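Local coordinates for ethanolamine kinase Pv091845 (Plasmodium vivax, PDB 2QG7), which probably phosphorylates ethanolamine, the first step in making phosphatidylethanolamine, as a member of the choline/ethanolamine kinase family, at residues Y162-A167 with H210-N215; K169-F174 with I179-D184; W241-L246 with H418-L423. All blocks are in the same frame, centred on the assembly; numbering follows the deposited sequence.

Contact 1: Y162-A167 with H210-N215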
loop_
_atom_site.group_PDB
_atom_site.type_symbol
_atom_site.label_atom_id
_atom_site.label_comp_id
_atom_site.label_asym_id
_atom_site.label_seq_id
_atom_site.Cartn_x
_atom_site.Cartn_y
_atom_site.Cartn_z
ATOM N N TYR D 162 30.295 19.487 8.417
ATOM C CA TYR D 162 31.666 19.027 8.275
ATOM C C TYR D 162 32.598 19.623 9.363
ATOM O O TYR D 162 33.432 18.925 9.974
ATOM C CB TYR D 162 32.175 19.374 6.871
ATOM C CG TYR D 162 33.662 19.145 6.721
ATOM C CD1 TYR D 162 34.175 17.843 6.696
ATOM C CD2 TYR D 162 34.569 20.226 6.670
ATOM C CE1 TYR D 162 35.536 17.608 6.607
ATOM C CE2 TYR D 162 35.939 20.000 6.572
ATOM C CZ TYR D 162 36.402 18.683 6.535
ATOM O OH TYR D 162 37.736 18.404 6.416
ATOM N N ASN D 163 32.447 20.921 9.601
ATOM C CA ASN D 163 33.183 21.618 10.648
ATOM C C ASN D 163 32.800 21.153 12.046
ATOM O O ASN D 163 33.618 21.222 12.972
ATOM C CB ASN D 163 32.974 23.132 10.504
ATOM C CG ASN D 163 33.598 23.682 9.217
ATOM O OD1 ASN D 163 34.630 23.168 8.729
ATOM N ND2 ASN D 163 32.982 24.728 8.662
ATOM N N LYS D 164 31.558 20.670 12.189
ATOM C CA LYS D 164 31.062 20.125 13.450
ATOM C C LYS D 164 31.208 18.606 13.512
ATOM O O LYS D 164 30.798 17.963 14.480
ATOM C CB LYS D 164 29.615 20.554 13.675
ATOM C CG LYS D 164 29.393 22.059 13.738
ATOM C CD LYS D 164 30.036 22.674 14.984
ATOM C CE LYS D 164 30.187 24.228 14.826
ATOM N NZ LYS D 164 30.683 24.821 16.144
ATOM N N ASN D 165 31.805 18.045 12.461
ATOM C CA ASN D 165 32.169 16.632 12.411
ATOM C C ASN D 165 31.027 15.636 12.344
ATOM O O ASN D 165 31.071 14.621 13.027
ATOM C CB ASN D 165 33.124 16.286 13.560
ATOM C CG ASN D 165 34.426 17.076 13.475
ATOM O OD1 ASN D 165 34.420 18.317 13.443
ATOM N ND2 ASN D 165 35.544 16.366 13.391
ATOM N N ILE D 166 30.011 15.902 11.521
ATOM C CA ILE D 166 28.916 14.922 11.341
ATOM C C ILE D 166 28.671 14.588 9.863
ATOM O O ILE D 166 28.158 13.507 9.538
ATOM C CB ILE D 166 27.614 15.354 12.025
ATOM C CG1 ILE D 166 27.323 16.822 11.700
ATOM C CG2 ILE D 166 27.678 15.100 13.580
ATOM C CD1 ILE D 166 26.098 17.332 12.466
ATOM N N ALA D 167 29.064 15.532 8.995
ATOM C CA ALA D 167 29.152 15.311 7.554
ATOM C C ALA D 167 30.618 15.130 7.126
ATOM O O ALA D 167 31.542 15.688 7.742
ATOM C CB ALA D 167 28.488 16.454 6.775
ATOM N N HIS D 210 21.883 17.821 16.999
ATOM C CA HIS D 210 20.959 18.783 17.584
ATOM C C HIS D 210 21.624 19.830 18.500
ATOM O O HIS D 210 21.027 20.868 18.794
ATOM C CB HIS D 210 19.788 18.049 18.252
ATOM C CG HIS D 210 18.848 17.411 17.266
ATOM N ND1 HIS D 210 17.751 16.650 17.648
ATOM C CD2 HIS D 210 18.855 17.416 15.909
ATOM C CE1 HIS D 210 17.125 16.219 16.566
ATOM N NE2 HIS D 210 17.776 16.668 15.502
ATOM N N ASP D 211 22.859 19.549 18.927
ATOM C CA ASP D 211 23.643 20.430 19.809
ATOM C C ASP D 211 24.318 21.568 19.074
ATOM O O ASP D 211 24.759 22.524 19.689
ATOM C CB ASP D 211 24.711 19.639 20.557
ATOM C CG ASP D 211 24.146 18.875 21.753
ATOM O OD1 ASP D 211 23.076 19.280 22.271
ATOM O OD2 ASP D 211 24.767 17.871 22.180
ATOM N N ILE D 212 24.409 21.462 17.760
ATOM C CA ILE D 212 25.009 22.494 16.934
ATOM C C ILE D 212 24.255 23.808 17.101
ATOM O O ILE D 212 23.063 23.900 16.788
ATOM C CB ILE D 212 25.087 22.068 15.439
ATOM C CG1 ILE D 212 25.945 20.818 15.284
ATOM C CG2 ILE D 212 25.656 23.154 14.580
ATOM C CD1 ILE D 212 25.947 20.297 13.889
ATOM N N LYS D 213 24.975 24.819 17.591
ATOM C CA LYS D 213 24.418 26.143 17.832
ATOM C C LYS D 213 24.127 26.887 16.548
ATOM O O LYS D 213 24.921 26.846 15.584
ATOM C CB LYS D 213 25.342 26.971 18.738
ATOM C CG LYS D 213 25.352 26.493 20.199
ATOM C CD LYS D 213 26.312 27.325 21.038
ATOM C CE LYS D 213 26.650 26.602 22.371
ATOM N NZ LYS D 213 27.472 27.534 23.210
ATOM N N LEU D 214 22.974 27.574 16.558
ATOM C CA LEU D 214 22.530 28.323 15.381
ATOM C C LEU D 214 22.471 29.794 15.712
ATOM O O LEU D 214 21.536 30.264 16.381
ATOM C CB LEU D 214 21.167 27.814 14.855
ATOM C CG LEU D 214 21.094 26.358 14.335
ATOM C CD1 LEU D 214 19.647 26.021 13.881
ATOM C CD2 LEU D 214 22.085 26.135 13.162
ATOM N N ASN D 215 23.492 30.512 15.239
ATOM C CA ASN D 215 23.642 31.934 15.550
ATOM C C ASN D 215 22.987 32.794 14.475
ATOM O O ASN D 215 22.580 32.280 13.435
ATOM C CB ASN D 215 25.121 32.300 15.720
ATOM C CG ASN D 215 26.000 31.668 14.669
ATOM O OD1 ASN D 215 26.353 32.315 13.663
ATOM N ND2 ASN D 215 26.354 30.388 14.889
HETATM O O HOH W 1 28.120 24.663 17.838
#
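Ile-212 sends its CD1 methyl between two side chains of 162-167, against the CB of Lys-164 and the end of Ile-166. The two isoleucines meet tip to tip, CD1 of Ile-166 lying 3.3 Å from CD1 of Ile-212, a tight fit for two methyls. Lys-164 crosses Ile-212 at a slant: its CB is 3.7 Å from Ile-212 CD1, while Lys-164 CG also reaches the other branch, 4.0 Å from Ile-212 CG2. A bend at chi2 (-68°) then carries the end of the lysine past the isoleucine, and the ammonium ends one water away from the backbone of Lys-213. That water accepts from both segments, from Lys-164 NZ at 3.1 Å and from Lys-213 N at 3.2 Å.

The backbone of 162-167 explains how both residues come to face the loop. Helix 151-163 ends in a Schellman motif with Asn-165 at positive phi (69°), and the chain turns so that Lys-164 and Ile-166 both point toward 210-215. On the other segment, Ile-212 also packs on Ile-160 of that helix and on Leu-292 of strand 290-293. A branched aliphatic residue suits this buried place, while lysine suits the surface, since its methylenes can pack and its charge still reach water. With no direct hydrogen bond between the segments, cohesion here rests on apolar packing and one bridging water.

Contact 2: K169-F174 with I179-D184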
loop_
_atom_site.group_PDB
_atom_site.type_symbol
_atom_site.label_atom_id
_atom_site.label_comp_id
_atom_site.label_asym_id
_atom_site.label_seq_id
_atom_site.Cartn_x
_atom_site.Cartn_y
_atom_site.Cartn_z
ATOM N N LYS D 169 33.680 15.418 4.044
ATOM C CA LYS D 169 34.095 16.576 3.226
ATOM C C LYS D 169 33.590 16.477 1.805
ATOM O O LYS D 169 33.696 15.437 1.174
ATOM C CB LYS D 169 35.617 16.759 3.227
ATOM C CG LYS D 169 36.099 17.881 2.309
ATOM C CD LYS D 169 37.366 18.610 2.827
ATOM C CE LYS D 169 38.557 17.597 2.943
ATOM N NZ LYS D 169 39.739 18.200 3.662
ATOM N N ILE D 170 33.032 17.573 1.320
ATOM C CA ILE D 170 32.682 17.699 -0.083
ATOM C C ILE D 170 33.757 18.518 -0.784
ATOM O O ILE D 170 33.984 19.673 -0.424
ATOM C CB ILE D 170 31.311 18.387 -0.281
ATOM C CG1 ILE D 170 30.205 17.561 0.369
ATOM C CG2 ILE D 170 31.022 18.638 -1.793
ATOM C CD1 ILE D 170 28.963 18.346 0.536
ATOM N N TYR D 171 34.401 17.926 -1.793
ATOM C CA TYR D 171 35.544 18.547 -2.474
ATOM C C TYR D 171 35.138 19.599 -3.524
ATOM O O TYR D 171 35.634 20.740 -3.491
ATOM C CB TYR D 171 36.396 17.458 -3.103
ATOM C CG TYR D 171 36.965 16.460 -2.117
ATOM C CD1 TYR D 171 37.992 16.823 -1.243
ATOM C CD2 TYR D 171 36.498 15.141 -2.076
ATOM C CE1 TYR D 171 38.526 15.902 -0.344
ATOM C CE2 TYR D 171 37.029 14.204 -1.175
ATOM C CZ TYR D 171 38.049 14.599 -0.319
ATOM O OH TYR D 171 38.588 13.709 0.584
ATOM N N VAL D 172 34.220 19.226 -4.434
ATOM C CA VAL D 172 33.795 20.109 -5.534
ATOM C C VAL D 172 32.267 20.139 -5.721
ATOM O O VAL D 172 31.615 19.104 -5.672
ATOM C CB VAL D 172 34.458 19.710 -6.908
ATOM C CG1 VAL D 172 34.074 20.706 -7.993
ATOM C CG2 VAL D 172 35.974 19.597 -6.788
ATOM N N PHE D 173 31.724 21.340 -5.952
ATOM C CA PHE D 173 30.309 21.521 -6.266
ATOM C C PHE D 173 30.146 21.931 -7.738
ATOM O O PHE D 173 30.826 22.846 -8.199
ATOM C CB PHE D 173 29.662 22.594 -5.365
ATOM C CG PHE D 173 29.605 22.235 -3.893
ATOM C CD1 PHE D 173 30.637 22.622 -3.027
ATOM C CD2 PHE D 173 28.512 21.544 -3.370
ATOM C CE1 PHE D 173 30.599 22.310 -1.665
ATOM C CE2 PHE D 173 28.444 21.205 -1.993
ATOM C CZ PHE D 173 29.490 21.593 -1.140
ATOM N N PHE D 174 29.255 21.247 -8.470
ATOM C CA PHE D 174 28.870 21.664 -9.826
ATOM C C PHE D 174 27.365 21.567 -10.023
ATOM O O PHE D 174 26.663 20.918 -9.229
ATOM C CB PHE D 174 29.644 20.905 -10.928
ATOM C CG PHE D 174 29.816 19.410 -10.680
ATOM C CD1 PHE D 174 28.942 18.491 -11.254
ATOM C CD2 PHE D 174 30.863 18.931 -9.898
ATOM C CE1 PHE D 174 29.094 17.131 -11.045
ATOM C CE2 PHE D 174 31.030 17.560 -9.692
ATOM C CZ PHE D 174 30.142 16.662 -10.266
ATOM N N ILE D 179 31.598 16.149 -5.939
ATOM C CA ILE D 179 32.610 15.154 -5.579
ATOM C C ILE D 179 32.886 15.238 -4.076
ATOM O O ILE D 179 33.307 16.283 -3.552
ATOM C CB ILE D 179 33.961 15.296 -6.369
ATOM C CG1 ILE D 179 33.714 15.444 -7.879
ATOM C CG2 ILE D 179 34.850 14.080 -6.092
ATOM C CD1 ILE D 179 34.951 15.924 -8.686
ATOM N N GLU D 180 32.669 14.123 -3.393
ATOM C CA GLU D 180 32.739 14.106 -1.941
ATOM C C GLU D 180 33.562 12.927 -1.442
ATOM O O GLU D 180 33.872 11.994 -2.188
ATOM C CB GLU D 180 31.319 14.134 -1.320
ATOM C CG GLU D 180 30.472 12.908 -1.630
ATOM C CD GLU D 180 29.013 13.002 -1.169
ATOM O OE1 GLU D 180 28.338 14.021 -1.410
ATOM O OE2 GLU D 180 28.517 12.013 -0.585
ATOM N N GLU D 181 33.917 13.009 -0.164
ATOM C CA GLU D 181 34.770 12.050 0.526
ATOM C C GLU D 181 34.019 10.760 0.717
ATOM O O GLU D 181 32.880 10.756 1.206
ATOM C CB GLU D 181 35.157 12.620 1.896
ATOM C CG GLU D 181 36.321 11.945 2.570
ATOM C CD GLU D 181 36.629 12.511 3.969
ATOM O OE1 GLU D 181 36.771 11.685 4.903
ATOM O OE2 GLU D 181 36.743 13.760 4.141
ATOM N N PHE D 182 34.665 9.666 0.333
ATOM C CA PHE D 182 34.102 8.352 0.526
ATOM C C PHE D 182 34.217 7.958 1.985
ATOM O O PHE D 182 35.259 8.178 2.642
ATOM C CB PHE D 182 34.801 7.326 -0.365
ATOM C CG PHE D 182 34.334 5.909 -0.157
ATOM C CD1 PHE D 182 33.143 5.458 -0.733
ATOM C CD2 PHE D 182 35.091 5.022 0.606
ATOM C CE1 PHE D 182 32.706 4.132 -0.533
ATOM C CE2 PHE D 182 34.676 3.706 0.803
ATOM C CZ PHE D 182 33.480 3.256 0.237
ATOM N N MET D 183 33.133 7.381 2.499
ATOM C CA MET D 183 33.138 6.807 3.831
ATOM C C MET D 183 32.740 5.331 3.752
ATOM O O MET D 183 31.700 4.974 3.199
ATOM C CB MET D 183 32.185 7.594 4.725
ATOM C CG MET D 183 32.213 7.191 6.211
ATOM S SD MET D 183 30.846 7.948 7.168
ATOM C CE MET D 183 29.416 7.323 6.262
ATOM N N ASP D 184 33.582 4.471 4.304
ATOM C CA ASP D 184 33.292 3.033 4.374
ATOM C C ASP D 184 32.214 2.735 5.429
ATOM O O ASP D 184 31.977 3.539 6.337
ATOM C CB ASP D 184 34.582 2.276 4.704
ATOM C CG ASP D 184 34.852 1.120 3.746
ATOM O OD1 ASP D 184 33.916 0.300 3.496
ATOM O OD2 ASP D 184 36.018 1.043 3.257
HETATM O O HOH W 2 37.773 10.619 -0.159
#
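Tyr-171 and Val-172 both direct their backbone N-H groups at a single acceptor, the carbonyl oxygen of Ile-179. The bond from Tyr-171 N to Ile-179 O measures 2.6 Å but is bent, with 138° at the hydrogen; that from Val-172 N to Ile-179 O is straighter, 160°, and uses a lone pair in the carbonyl plane. Ile-179 N returns a bond to Val-172 O at 3.0 Å. Beyond the non-hydrogen-bonded pair Ile-170 and Glu-180, Glu-181 N reaches Lys-169 O at 2.8 Å. Glu-181 holds its CG anti to the backbone N (chi1 -164°) and its chain extended, which takes OE2 back to accept a weak bond of 3.5 Å from Lys-169 N.

The extra residue puts the tyrosine side chain over the partner strand. Its ring runs along the backbone of 180-181, with Tyr-171 CE2 3.5 Å from Glu-181 N. The hydroxyl arrives beside the CG of Glu-181, and a water joins Tyr-171 OH to Phe-182 N. Tyrosine suits this partly exposed place, since the ring packs on the strand while the hydroxyl binds water.

On the face carrying Val-172, Ile-179 packs between its own hairpin and helix 84-98: Ile-179 CG1 meets the edge of the Phe-174 ring, 3.9 Å from Phe-174 CE2, and its side chain touches Val-94 and Tyr-98. Phe-174 itself stacks on Tyr-98. Glu-180 points to the other face, where Arg-139 of the adjoining strand and Arg-178 both form salt bridges with its buried carboxylate. Two residues opposite one make this a classic beta bulge, set in the antiparallel hairpin 170-174/177-181 that closes one side of the five-stranded sheet, as expected of the N-terminal lobe of a protein-kinase-like fold.

Contact 3: W241-L246 with H418-L423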
loop_
_atom_site.group_PDB
_atom_site.type_symbol
_atom_site.label_atom_id
_atom_site.label_comp_id
_atom_site.label_asym_id
_atom_site.label_seq_id
_atom_site.Cartn_x
_atom_site.Cartn_y
_atom_site.Cartn_z
ATOM N N TRP D 241 3.836 23.841 3.582
ATOM C CA TRP D 241 3.004 24.744 2.763
ATOM C C TRP D 241 3.507 24.902 1.347
ATOM O O TRP D 241 2.707 25.109 0.438
ATOM C CB TRP D 241 2.825 26.128 3.414
ATOM C CG TRP D 241 1.901 26.089 4.606
ATOM C CD1 TRP D 241 2.242 26.278 5.914
ATOM C CD2 TRP D 241 0.493 25.831 4.595
ATOM N NE1 TRP D 241 1.138 26.155 6.722
ATOM C CE2 TRP D 241 0.051 25.870 5.942
ATOM C CE3 TRP D 241 -0.439 25.545 3.587
ATOM C CZ2 TRP D 241 -1.304 25.652 6.303
ATOM C CZ3 TRP D 241 -1.777 25.325 3.952
ATOM C CH2 TRP D 241 -2.194 25.382 5.295
ATOM N N LYS D 242 4.821 24.793 1.143
ATOM C CA LYS D 242 5.368 24.880 -0.208
ATOM C C LYS D 242 4.862 23.690 -1.030
ATOM O O LYS D 242 4.469 23.843 -2.173
ATOM C CB LYS D 242 6.887 24.882 -0.137
ATOM C CG LYS D 242 7.668 25.125 -1.468
ATOM C CD LYS D 242 9.060 24.315 -1.365
ATOM C CE LYS D 242 9.912 24.538 -2.677
ATOM N NZ LYS D 242 11.269 23.827 -2.609
ATOM N N TYR D 243 4.896 22.499 -0.444
ATOM C CA TYR D 243 4.416 21.302 -1.125
ATOM C C TYR D 243 2.898 21.400 -1.435
ATOM O O TYR D 243 2.459 21.039 -2.518
ATOM C CB TYR D 243 4.695 20.047 -0.295
ATOM C CG TYR D 243 6.132 19.690 -0.003
ATOM C CD1 TYR D 243 7.181 20.088 -0.848
ATOM C CD2 TYR D 243 6.442 18.924 1.108
ATOM C CE1 TYR D 243 8.526 19.729 -0.569
ATOM C CE2 TYR D 243 7.747 18.555 1.391
ATOM C CZ TYR D 243 8.787 18.946 0.546
ATOM O OH TYR D 243 10.088 18.572 0.849
ATOM N N PHE D 244 2.131 21.919 -0.474
ATOM C CA PHE D 244 0.714 22.065 -0.591
ATOM C C PHE D 244 0.393 22.953 -1.778
ATOM O O PHE D 244 -0.406 22.566 -2.643
ATOM C CB PHE D 244 0.133 22.650 0.686
ATOM C CG PHE D 244 -1.364 22.864 0.629
ATOM C CD1 PHE D 244 -2.247 21.835 1.007
ATOM C CD2 PHE D 244 -1.898 24.089 0.186
ATOM C CE1 PHE D 244 -3.634 22.039 0.927
ATOM C CE2 PHE D 244 -3.270 24.292 0.110
ATOM C CZ PHE D 244 -4.135 23.282 0.469
ATOM N N HIS D 245 1.027 24.128 -1.823
ATOM C CA HIS D 245 0.780 25.127 -2.873
ATOM C C HIS D 245 1.222 24.674 -4.275
ATOM O O HIS D 245 0.567 24.994 -5.250
ATOM C CB HIS D 245 1.388 26.508 -2.514
ATOM C CG HIS D 245 0.713 27.197 -1.355
ATOM N ND1 HIS D 245 -0.613 27.588 -1.377
ATOM C CD2 HIS D 245 1.188 27.573 -0.144
ATOM C CE1 HIS D 245 -0.924 28.161 -0.227
ATOM N NE2 HIS D 245 0.146 28.148 0.546
ATOM N N LEU D 246 2.314 23.933 -4.379
ATOM C CA LEU D 246 2.733 23.392 -5.656
ATOM C C LEU D 246 1.776 22.299 -6.167
ATOM O O LEU D 246 1.553 22.155 -7.389
ATOM C CB LEU D 246 4.151 22.857 -5.554
ATOM C CG LEU D 246 5.323 23.858 -5.486
ATOM C CD1 LEU D 246 6.609 23.177 -4.995
ATOM C CD2 LEU D 246 5.576 24.505 -6.863
ATOM N N HIS D 418 4.011 12.374 8.341
ATOM C CA HIS D 418 3.138 11.806 7.297
ATOM C C HIS D 418 2.701 12.797 6.213
ATOM O O HIS D 418 2.731 12.484 5.033
ATOM C CB HIS D 418 1.895 11.163 7.925
ATOM C CG HIS D 418 2.197 9.967 8.751
ATOM N ND1 HIS D 418 3.033 8.958 8.316
ATOM C CD2 HIS D 418 1.774 9.607 9.986
ATOM C CE1 HIS D 418 3.100 8.010 9.240
ATOM N NE2 HIS D 418 2.343 8.380 10.265
ATOM N N ILE D 419 2.256 13.974 6.620
ATOM C CA ILE D 419 1.826 14.974 5.684
ATOM C C ILE D 419 2.970 15.483 4.831
ATOM O O ILE D 419 2.842 15.615 3.611
ATOM C CB ILE D 419 1.079 16.126 6.408
ATOM C CG1 ILE D 419 -0.202 15.561 7.049
ATOM C CG2 ILE D 419 0.778 17.261 5.439
ATOM C CD1 ILE D 419 -0.954 16.503 8.043
ATOM N N ASN D 420 4.094 15.768 5.470
ATOM C CA ASN D 420 5.296 16.210 4.771
ATOM C C ASN D 420 5.717 15.242 3.663
ATOM O O ASN D 420 5.954 15.655 2.529
ATOM C CB ASN D 420 6.460 16.430 5.775
ATOM C CG ASN D 420 7.702 17.010 5.110
ATOM O OD1 ASN D 420 7.748 18.187 4.765
ATOM N ND2 ASN D 420 8.702 16.169 4.898
ATOM N N TRP D 421 5.853 13.970 3.989
ATOM C CA TRP D 421 6.335 13.016 3.017
ATOM C C TRP D 421 5.268 12.521 2.054
ATOM O O TRP D 421 5.611 12.060 0.974
ATOM C CB TRP D 421 7.061 11.851 3.686
ATOM C CG TRP D 421 8.407 12.299 4.223
ATOM C CD1 TRP D 421 8.738 12.485 5.530
ATOM C CD2 TRP D 421 9.559 12.699 3.459
ATOM N NE1 TRP D 421 10.029 12.930 5.623
ATOM C CE2 TRP D 421 10.553 13.084 4.377
ATOM C CE3 TRP D 421 9.848 12.761 2.083
ATOM C CZ2 TRP D 421 11.823 13.517 3.979
ATOM C CZ3 TRP D 421 11.120 13.199 1.681
ATOM C CH2 TRP D 421 12.087 13.578 2.622
ATOM N N GLY D 422 3.986 12.609 2.460
ATOM C CA GLY D 422 2.874 12.457 1.535
ATOM C C GLY D 422 2.880 13.448 0.383
ATOM O O GLY D 422 2.660 13.059 -0.739
ATOM N N LEU D 423 3.092 14.734 0.675
ATOM C CA LEU D 423 2.997 15.774 -0.319
ATOM C C LEU D 423 4.250 15.810 -1.147
ATOM O O LEU D 423 4.187 16.083 -2.338
ATOM C CB LEU D 423 2.788 17.130 0.328
ATOM C CG LEU D 423 1.572 17.429 1.194
ATOM C CD1 LEU D 423 1.723 18.806 1.842
ATOM C CD2 LEU D 423 0.239 17.252 0.431
HETATM O O HOH W 3 10.610 16.794 2.668
#
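Two helices of the largely helical C-terminal lobe, 236-251 and 413-430, pack here through Tyr-243 and Leu-423. The short segments lie 9.4 Å apart at closest approach and run in the same general direction, with a crossing angle of 40°. Tyr-243 CB and Leu-423 CB come within 3.5 Å, near the place where the backbones are nearest. From there Leu-423 extends CD1 to the other helix, 3.9 Å from Phe-244 N and 4.3 Å from Phe-244 CB. Leucine suits this buried spot because its CB and CD1 pack on Tyr-243 and Phe-244 and it has no polar group to satisfy.

In the protein-kinase-like fold this lobe follows the sheet-bearing one and is built mainly of helices, and this pair is one of its packed interfaces. Phe-244 also packs onto Ile-276 and Arg-273 of helix 269-284, and its ring meets that of Phe-269.

The tyrosine ring lies beside Asn-420. Tyr-243 CE2 is 3.4 Å from Asn-420 OD1, approached obliquely, with ring and amide planes 43° apart. The asparagine amide reaches the ring because its CG stands opposite the backbone N (chi1 -175°), which swings the group toward Tyr-243. A water lying in the plane of that ring joins the two polar ends: it is 2.6 Å from Tyr-243 OH and accepts from Asn-420 ND2 at 3.0 Å. The same water and ND2 both sit over one face of Trp-421, whose indole also meets Trp-424 and Tyr-354 edge-to-face.

How the contacts relate
Along the chain, contact 2 falls within the span between the two segments of contact 1, and contact 3 comes later, joining helices far apart in sequence. Contacts 1 and 2 are neighbours, with centres 18 Å apart, and helix 151-163 is followed, after a short loop, by strand 170-174; Tyr-162 OH and Lys-169 NZ touch where they meet. Contact 3 is remote: its centre lies 27 Å from that of contact 1 and 30 Å from that of contact 2, across the middle of the chain from the latter. Contact 2 pairs the last two strands of the sheet, contact 1 ties the adjacent helix end to a later loop, and contact 3 packs the distant helical part.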